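Local coordinates for DUF1425 domain-containing protein (Shewanella loihica, PDB 3O0L) that is of unknown function, belongs to the DUF1425 family and is probably a bacterial lipoprotein with an all-beta fold, at residues Val15-Asn19 with Gly20-Ser24. Residues are numbered along the deposited sequence; the frame is centred on the assembly and turned at random.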
ATOM      1  N   VAL A  15       5.894   1.417  -0.391  1.00 23.13           N
ATOM      2  CA  VAL A  15       6.156   1.459   1.048  1.00 24.31           C
ATOM      3  C   VAL A  15       7.644   1.519   1.252  1.00 28.17           C
ATOM      4  O   VAL A  15       8.396   0.672   0.725  1.00 25.68           O
ATOM      5  CB  VAL A  15       5.610   0.250   1.824  1.00 26.01           C
ATOM      6  CG1 VAL A  15       5.942   0.377   3.314  1.00 28.86           C
ATOM      7  CG2 VAL A  15       4.082   0.141   1.640  1.00 26.52           C
ATOM      8  N   ARG A  16       8.076   2.537   1.976  1.00 25.45           N
ATOM      9  CA  ARG A  16       9.458   2.641   2.345  1.00 26.23           C
ATOM     10  C   ARG A  16       9.627   2.681   3.844  1.00 27.36           C
ATOM     11  O   ARG A  16       8.808   3.248   4.564  1.00 26.20           O
ATOM     12  CB  ARG A  16      10.141   3.804   1.667  1.00 31.76           C
ATOM     13  CG  ARG A  16       9.708   5.123   2.042  1.00 32.42           C
ATOM     14  CD  ARG A  16      10.595   6.224   1.313  1.00 33.53           C
ATOM     15  NE  ARG A  16      11.934   6.297   1.873  1.00 32.22           N
ATOM     16  CZ  ARG A  16      13.016   6.760   1.231  1.00 45.49           C
ATOM     17  NH1 ARG A  16      12.933   7.221  -0.013  1.00 52.40           N
ATOM     18  NH2 ARG A  16      14.192   6.764   1.842  1.00 44.62           N
ATOM     19  N   VAL A  17      10.715   2.061   4.274  1.00 23.64           N
ATOM     20  CA  VAL A  17      11.114   1.934   5.664  1.00 28.84           C
ATOM     21  C   VAL A  17      12.536   2.457   5.784  1.00 28.88           C
ATOM     22  O   VAL A  17      13.437   2.080   4.985  1.00 29.46           O
ATOM     23  CB  VAL A  17      11.065   0.449   6.115  1.00 31.27           C
ATOM     24  CG1 VAL A  17      11.569   0.291   7.570  1.00 30.96           C
ATOM     25  CG2 VAL A  17       9.665  -0.118   5.921  1.00 30.65           C
ATOM     26  N   ASP A  18      12.770   3.298   6.790  1.00 28.38           N
ATOM     27  CA  ASP A  18      14.085   3.806   7.072  1.00 30.01           C
ATOM     28  C   ASP A  18      14.283   3.702   8.576  1.00 35.11           C
ATOM     29  O   ASP A  18      13.617   4.403   9.357  1.00 33.08           O
ATOM     30  CB  ASP A  18      14.251   5.239   6.555  1.00 28.16           C
ATOM     31  CG  ASP A  18      14.025   5.344   5.068  1.00 35.57           C
ATOM     32  OD1 ASP A  18      14.952   5.027   4.274  1.00 33.36           O
ATOM     33  OD2 ASP A  18      12.898   5.721   4.674  1.00 31.95           O
ATOM     34  N   ASN A  19      15.165   2.791   8.978  1.00 34.07           N
ATOM     35  CA  ASN A  19      15.315   2.453  10.381  1.00 35.56           C
ATOM     36  C   ASN A  19      16.788   2.172  10.711  1.00 36.75           C
ATOM     37  O   ASN A  19      17.282   1.052  10.531  1.00 36.17           O
ATOM     38  CB  ASN A  19      14.402   1.261  10.676  1.00 32.25           C
ATOM     39  CG  ASN A  19      14.240   1.000  12.166  1.00 43.40           C
ATOM     40  OD1 ASN A  19      14.165   1.925  12.969  1.00 41.27           O
ATOM     41  ND2 ASN A  19      14.181  -0.264  12.533  1.00 39.43           N
ATOM     42  N   GLY A  20      17.485   3.221  11.151  1.00 40.65           N
ATOM     43  CA  GLY A  20      18.925   3.176  11.368  1.00 43.57           C
ATOM     44  C   GLY A  20      19.589   2.898  10.035  1.00 44.26           C
ATOM     45  O   GLY A  20      19.354   3.613   9.052  1.00 42.92           O
ATOM     46  N   SER A  21      20.347   1.810   9.979  1.00 46.38           N
ATOM     47  CA  SER A  21      21.106   1.464   8.786  1.00 47.24           C
ATOM     48  C   SER A  21      20.241   0.732   7.748  1.00 44.72           C
ATOM     49  O   SER A  21      20.645   0.609   6.591  1.00 45.13           O
ATOM     50  CB  SER A  21      22.332   0.624   9.187  1.00 50.48           C
ATOM     51  OG  SER A  21      21.920  -0.608   9.765  1.00 57.50           O
ATOM     52  N   PHE A  22      19.046   0.285   8.159  1.00 40.85           N
ATOM     53  CA  PHE A  22      18.108  -0.407   7.306  1.00 37.64           C
ATOM     54  C   PHE A  22      17.240   0.529   6.466  1.00 38.59           C
ATOM     55  O   PHE A  22      16.532   1.399   6.999  1.00 37.37           O
ATOM     56  CB  PHE A  22      17.199  -1.287   8.161  1.00 38.20           C
ATOM     57  CG  PHE A  22      16.233  -2.110   7.365  1.00 37.00           C
ATOM     58  CD1 PHE A  22      16.672  -3.273   6.725  1.00 43.75           C
ATOM     59  CD2 PHE A  22      14.889  -1.740   7.228  1.00 35.13           C
ATOM     60  CE1 PHE A  22      15.805  -4.061   5.976  1.00 36.12           C
ATOM     61  CE2 PHE A  22      14.007  -2.539   6.458  1.00 35.16           C
ATOM     62  CZ  PHE A  22      14.469  -3.692   5.837  1.00 33.08           C
ATOM     63  N   HIS A  23      17.269   0.330   5.151  1.00 35.77           N
ATOM     64  CA  HIS A  23      16.468   1.121   4.213  1.00 35.32           C
ATOM     65  C   HIS A  23      15.832   0.177   3.174  1.00 38.15           C
ATOM     66  O   HIS A  23      16.539  -0.580   2.504  1.00 40.38           O
ATOM     67  CB  HIS A  23      17.353   2.172   3.547  1.00 36.73           C
ATOM     68  CG  HIS A  23      18.036   3.087   4.517  1.00 41.73           C
ATOM     69  ND1 HIS A  23      17.422   4.201   5.049  1.00 42.06           N
ATOM     70  CD2 HIS A  23      19.278   3.045   5.061  1.00 43.26           C
ATOM     71  CE1 HIS A  23      18.253   4.800   5.885  1.00 43.74           C
ATOM     72  NE2 HIS A  23      19.390   4.121   5.905  1.00 41.44           N
ATOM     73  N   SER A  24      14.512   0.155   3.065  1.00 30.00           N
ATOM     74  CA  SER A  24      13.880  -0.567   1.994  1.00 29.94           C
ATOM     75  C   SER A  24      12.846   0.300   1.333  1.00 30.17           C
ATOM     76  O   SER A  24      12.385   1.254   1.906  1.00 28.99           O
ATOM     77  CB  SER A  24      13.204  -1.824   2.516  1.00 32.09           C
ATOM     78  OG  SER A  24      12.265  -1.487   3.490  1.00 39.96           O
TER
HETATM   79  O   HOH W   1       9.749  -1.429   2.307  1.00 31.46           O
HETATM   80  O   HOH W   2      14.145   3.499   2.185  1.00 33.46           O
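D18 and H23 face each other across a two-residue beta hairpin, strand 15-19 returning as strand 22-24 through a type II' turn from N19 to F22. G20 takes the positive phi (62°) at the first corner of the turn. Four backbone hydrogen bonds close the hairpin: V17 and S24 exchange a pair, and so do N19 and F22.

The polar side chains meet on the face of R16, D18 and H23. H23 ND1 donates to D18 OD1 at 2.7 Å, almost straight (173°), on the anti lone pair and in the plane of the imidazole. R16 grips the same carboxylate side-on in a salt bridge. Its NE reaches the syn lone pair of D18 OD2 at 3.0 Å, and its NH2 meets D18 OD1 at 3.1 Å. A lysine in place of D18 would probably leave H23 ND1 without its acceptor and set a like charge against R16.

V17, F22 and S24 share the other face. With F22 CG anti to the backbone N (chi1 -177°), the ring edge is brought to V17, where CE2 lies 3.9 Å from CG1. I110 of the same chain and I7 of the second subunit also pack on V17. S24 OG bonds to E108 and sits 3.5 Å from V17 CB. One water donates to both S24 OG (2.8 Å) and V15 O (3.0 Å).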